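Local coordinates for CopC (Methylosinus trichosporium OB3b, PDB 5ICU), which binds copper(II) and, as a cupredoxin-like member of the CopC family, probably carries copper in the periplasm, at residues G71-K76 and F93-H98; P19-L24 and T62-E67. All coordinates share one frame; numbering follows the deposited sequence. Where two conformers were deposited one is given.

Contact 1 of 2, residues G71-K76 and F93-H98; sequences GSYVVK and FTVDPH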
# COMPACT_ATOMS: atom_id res chain seq x y z
N GLY A 71 -4.80 -9.61 11.82
CA GLY A 71 -6.11 -9.34 11.26
C GLY A 71 -6.01 -8.85 9.83
O GLY A 71 -4.95 -8.88 9.19
N SER A 72 -7.16 -8.42 9.31
CA SER A 72 -7.25 -8.00 7.92
C SER A 72 -7.17 -6.47 7.81
O SER A 72 -7.56 -5.72 8.71
CB SER A 72 -8.53 -8.50 7.30
OG SER A 72 -9.64 -7.77 7.76
N TYR A 73 -6.60 -6.05 6.67
CA TYR A 73 -6.36 -4.65 6.34
C TYR A 73 -6.71 -4.37 4.90
O TYR A 73 -6.68 -5.26 4.07
CB TYR A 73 -4.88 -4.28 6.59
CG TYR A 73 -4.48 -4.38 8.04
CD1 TYR A 73 -4.04 -5.59 8.56
CD2 TYR A 73 -4.59 -3.31 8.89
CE1 TYR A 73 -3.75 -5.72 9.90
CE2 TYR A 73 -4.30 -3.43 10.23
CZ TYR A 73 -3.87 -4.64 10.73
OH TYR A 73 -3.59 -4.74 12.09
N VAL A 74 -7.01 -3.12 4.62
CA VAL A 74 -7.15 -2.65 3.26
C VAL A 74 -6.12 -1.59 3.01
O VAL A 74 -5.96 -0.66 3.80
CB VAL A 74 -8.59 -2.17 2.98
CG1 VAL A 74 -8.68 -1.30 1.73
CG2 VAL A 74 -9.51 -3.38 2.83
N VAL A 75 -5.43 -1.74 1.88
CA VAL A 75 -4.57 -0.73 1.34
C VAL A 75 -5.39 0.00 0.32
O VAL A 75 -5.90 -0.63 -0.60
CB VAL A 75 -3.35 -1.37 0.64
CG1 VAL A 75 -2.55 -0.28 -0.06
CG2 VAL A 75 -2.49 -2.15 1.64
N LYS A 76 -5.48 1.32 0.46
CA LYS A 76 -6.07 2.13 -0.61
C LYS A 76 -5.04 3.11 -1.10
O LYS A 76 -4.13 3.47 -0.38
CB LYS A 76 -7.36 2.81 -0.18
CG LYS A 76 -7.26 3.87 0.89
CD LYS A 76 -8.61 4.51 1.22
CE LYS A 76 -8.49 5.73 2.13
NZ LYS A 76 -9.82 6.34 2.46
N PHE A 93 -5.44 -7.34 2.49
CA PHE A 93 -4.48 -8.41 2.85
C PHE A 93 -4.67 -8.73 4.31
O PHE A 93 -5.27 -7.97 5.03
CB PHE A 93 -3.03 -8.06 2.52
CG PHE A 93 -2.42 -7.06 3.44
CD1 PHE A 93 -2.57 -5.72 3.22
CD2 PHE A 93 -1.67 -7.46 4.56
CE1 PHE A 93 -2.00 -4.79 4.06
CE2 PHE A 93 -1.11 -6.55 5.40
CZ PHE A 93 -1.26 -5.20 5.17
N THR A 94 -4.15 -9.89 4.73
CA THR A 94 -4.29 -10.35 6.11
C THR A 94 -2.95 -10.64 6.73
O THR A 94 -2.08 -11.24 6.09
CB THR A 94 -5.16 -11.62 6.16
OG1 THR A 94 -6.48 -11.33 5.64
CG2 THR A 94 -5.31 -12.07 7.61
N VAL A 95 -2.78 -10.14 7.96
CA VAL A 95 -1.63 -10.48 8.82
C VAL A 95 -2.07 -11.66 9.66
O VAL A 95 -2.96 -11.54 10.48
CB VAL A 95 -1.21 -9.30 9.70
CG1 VAL A 95 -0.05 -9.67 10.59
CG2 VAL A 95 -0.84 -8.09 8.82
N ASP A 96 -1.47 -12.80 9.39
CA ASP A 96 -1.69 -14.01 10.20
C ASP A 96 -0.83 -14.01 11.46
O ASP A 96 0.22 -13.41 11.49
CB ASP A 96 -1.27 -15.26 9.40
CG ASP A 96 -2.13 -15.59 8.21
OD1 ASP A 96 -3.27 -15.13 8.15
OD2 ASP A 96 -1.62 -16.36 7.36
N PRO A 97 -1.26 -14.73 12.51
CA PRO A 97 -0.39 -14.97 13.66
C PRO A 97 0.73 -15.94 13.27
O PRO A 97 0.57 -16.83 12.45
CB PRO A 97 -1.33 -15.59 14.69
CG PRO A 97 -2.39 -16.22 13.87
CD PRO A 97 -2.55 -15.41 12.64
N HIS A 98 1.89 -15.72 13.87
CA HIS A 98 3.01 -16.67 13.76
C HIS A 98 3.37 -17.28 15.11
O HIS A 98 4.38 -17.99 15.23
CB HIS A 98 4.26 -16.05 13.11
CG HIS A 98 4.71 -14.80 13.76
ND1 HIS A 98 4.45 -13.57 13.21
CD2 HIS A 98 5.39 -14.57 14.90
CE1 HIS A 98 4.91 -12.63 14.02
NE2 HIS A 98 5.50 -13.21 15.04
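Gly71 O is gripped twice: Val95 N donates to it at 2.8 Å, tilted somewhat from the carbonyl plane, and Thr94 CA brings a weaker C-H to it at 3.5 Å. Gly71 N returns a bond to Val95 O, meeting a lone pair in the carbonyl plane. At the backbone angles of Gly71 a CB would collide with the carbonyl oxygen of Val70, so the absence of a side chain matters here. Two residues along, Tyr73 N reaches Phe93 O at 2.9 Å, almost straight down the carbonyl axis (177°), and Phe93 N closes the second pair on Tyr73 O. These bonds join the open end of an antiparallel beta hairpin, strands 71-80 and 86-95, in the larger sheet of the CopC beta sandwich; the turn at its other end carries copper ligands Asp83 and His85. Ser72 and Thr94 lie on one face, with Ser72 CB against Thr94 OG1, itself bonded to Glu92. On the buried face, chi1 of 73° in Phe93, with CG between the backbone N and the carbonyl carbon, turns the ring over the neighbouring strand, where Tyr73 CB makes a CH-pi contact with its face, 4.2 Å from the Phe93 ring centroid. Val75 CG2 meets the edge of that ring, 3.6 Å from Phe93 CE1. The two aromatic planes are 27° from parallel, but the rings are offset so far that little of one lies over the other. With an alanine here, Tyr73 CB would probably lose the ring face it rests on and Val75 CG2 the ring edge, leaving a gap on the buried side. Tyr73 CE1 touches Val95 CG2 at 3.9 Å, while its OH bonds to Ala69 O.

Contact 2 of 2, residues P19-L24 and T62-E67; sequences PKLVKL and TLDAPE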
# COMPACT_ATOMS: atom_id res chain seq x y z
N PRO A 19 3.97 -6.47 7.74
CA PRO A 19 4.90 -6.03 6.68
C PRO A 19 5.61 -4.75 7.09
O PRO A 19 4.96 -3.83 7.58
CB PRO A 19 3.96 -5.79 5.50
CG PRO A 19 2.69 -5.39 6.12
CD PRO A 19 2.57 -6.21 7.38
N LYS A 20 6.90 -4.64 6.85
CA LYS A 20 7.61 -3.41 7.20
C LYS A 20 7.15 -2.25 6.31
O LYS A 20 7.07 -1.10 6.75
CB LYS A 20 9.09 -3.62 7.07
CG LYS A 20 9.62 -4.64 8.06
CD LYS A 20 11.13 -4.68 8.02
CE LYS A 20 11.69 -5.72 9.00
NZ LYS A 20 13.08 -5.43 9.44
N LEU A 21 6.82 -2.56 5.08
CA LEU A 21 6.25 -1.56 4.21
C LEU A 21 5.33 -2.16 3.21
O LEU A 21 5.28 -3.39 3.01
CB LEU A 21 7.30 -0.67 3.60
CG LEU A 21 8.38 -1.38 2.87
CD1 LEU A 21 7.86 -1.94 1.61
CD2 LEU A 21 9.60 -0.51 2.52
N VAL A 22 4.53 -1.28 2.62
CA VAL A 22 3.70 -1.58 1.46
C VAL A 22 4.44 -1.03 0.26
O VAL A 22 4.85 0.14 0.29
CB VAL A 22 2.32 -0.93 1.58
CG1 VAL A 22 1.53 -1.03 0.27
CG2 VAL A 22 1.54 -1.55 2.71
N LYS A 23 4.63 -1.85 -0.75
CA LYS A 23 5.30 -1.47 -1.99
C LYS A 23 4.35 -1.59 -3.13
O LYS A 23 3.78 -2.67 -3.37
CB LYS A 23 6.49 -2.40 -2.29
CG LYS A 23 7.50 -2.47 -1.20
CD LYS A 23 8.76 -3.24 -1.56
CE LYS A 23 9.29 -4.16 -0.46
NZ LYS A 23 10.79 -4.13 -0.38
N LEU A 24 4.16 -0.52 -3.90
CA LEU A 24 3.28 -0.54 -5.06
C LEU A 24 4.06 -0.20 -6.31
O LEU A 24 4.90 0.70 -6.27
CB LEU A 24 2.17 0.49 -4.86
CG LEU A 24 1.30 0.39 -3.61
CD1 LEU A 24 0.21 1.45 -3.65
CD2 LEU A 24 0.66 -0.96 -3.45
N THR A 62 6.38 3.58 -2.00
CA THR A 62 6.35 2.78 -0.76
C THR A 62 5.70 3.54 0.39
O THR A 62 5.62 4.80 0.37
CB THR A 62 7.74 2.31 -0.32
OG1 THR A 62 8.54 3.43 0.01
CG2 THR A 62 8.44 1.46 -1.36
N LEU A 63 5.17 2.78 1.36
CA LEU A 63 4.63 3.36 2.59
C LEU A 63 5.19 2.53 3.75
O LEU A 63 4.97 1.32 3.79
CB LEU A 63 3.11 3.29 2.57
CG LEU A 63 2.43 3.74 3.89
CD1 LEU A 63 2.76 5.18 4.21
CD2 LEU A 63 0.96 3.47 3.75
N ASP A 64 5.86 3.20 4.70
CA ASP A 64 6.34 2.51 5.91
C ASP A 64 5.17 2.25 6.83
O ASP A 64 4.40 3.16 7.14
CB ASP A 64 7.37 3.37 6.59
CG ASP A 64 8.67 3.41 5.83
OD1 ASP A 64 8.91 2.58 4.92
OD2 ASP A 64 9.49 4.29 6.17
N ALA A 65 4.97 1.00 7.22
CA ALA A 65 3.85 0.65 8.10
C ALA A 65 4.32 0.61 9.54
O ALA A 65 5.38 0.09 9.83
CB ALA A 65 3.27 -0.69 7.71
N PRO A 66 3.47 1.04 10.46
CA PRO A 66 3.71 0.67 11.87
C PRO A 66 3.44 -0.80 12.06
O PRO A 66 3.01 -1.51 11.15
CB PRO A 66 2.66 1.48 12.62
CG PRO A 66 1.52 1.53 11.65
CD PRO A 66 2.12 1.61 10.26
N GLU A 67 3.75 -1.32 13.24
CA GLU A 67 3.46 -2.67 13.59
C GLU A 67 1.98 -2.92 13.54
O GLU A 67 1.23 -2.23 14.24
CB GLU A 67 4.02 -2.97 14.99
CG GLU A 67 3.81 -4.39 15.46
CD GLU A 67 4.57 -5.45 14.67
OE1 GLU A 67 5.47 -5.11 13.90
OE2 GLU A 67 4.31 -6.67 14.89
O HOH W 1 4.95 -3.22 10.23
O HOH W 2 7.78 -0.05 9.00
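Asp64, with chi1 at -72°, has CG beside its own backbone N and anti to its carbonyl carbon, which leaves OD1 3.9 Å from Leu21 CB. In Thr62, chi1 of 64° puts OG1 between the backbone N and the carbonyl carbon and turns CG2 anti to that carbon; this methyl lies alongside the Lys23 chain, both pointing the same way. Close to the backbone the packing is tight, for Leu21 CB sits 3.1 Å from Leu63 O. That same oxygen accepts Val22 N in its carbonyl plane, and Val22 O accepts Leu63 N at 2.9 Å while also taking a C-H from Thr62 CA. The pairing is antiparallel, and it sets strand 60-64 along strand 21-26 as an outermost strand of the smaller sheet in the beta sandwich. Val22 and Leu63, their CB atoms 4.4 Å apart, form the buried face of the pair. Both side chains pack across the sandwich on strand 36-40, Val22 on Ile39 and Leu63 on Ile37. Where the strand pairing runs out, Ala65 N still bonds to Lys20 O at 3.0 Å, approaching from above the carbonyl plane. A water donates to Lys20 O and to Ala65 O, so Lys20 O takes two donors. A second water bridges Pro19 O and Pro66 O, 2.7 Å from each. Ala65 CB points toward 19-24, 3.6 Å from Pro19 O.

How the contacts relate
From the copper ligand His1 at the N terminus, the chain passes strands 4-8 and 14-15 before entering contact 2 at 19-24. It then crosses to the larger sheet for strands 36-40 and 46-50 and returns at 62-67, closing that long loop within the smaller sheet. A short connection leads on to 71-76, and contact 1 shuts the hairpin when 93-98 comes back. The two closures are in series, neither nested nor crossed. In space they meet across the sandwich core: Phe93 CE2 lies 4.0 Å from Pro19 CG, and Val75 CG1 packs on Val22 CG1, joining the two sheets face to face.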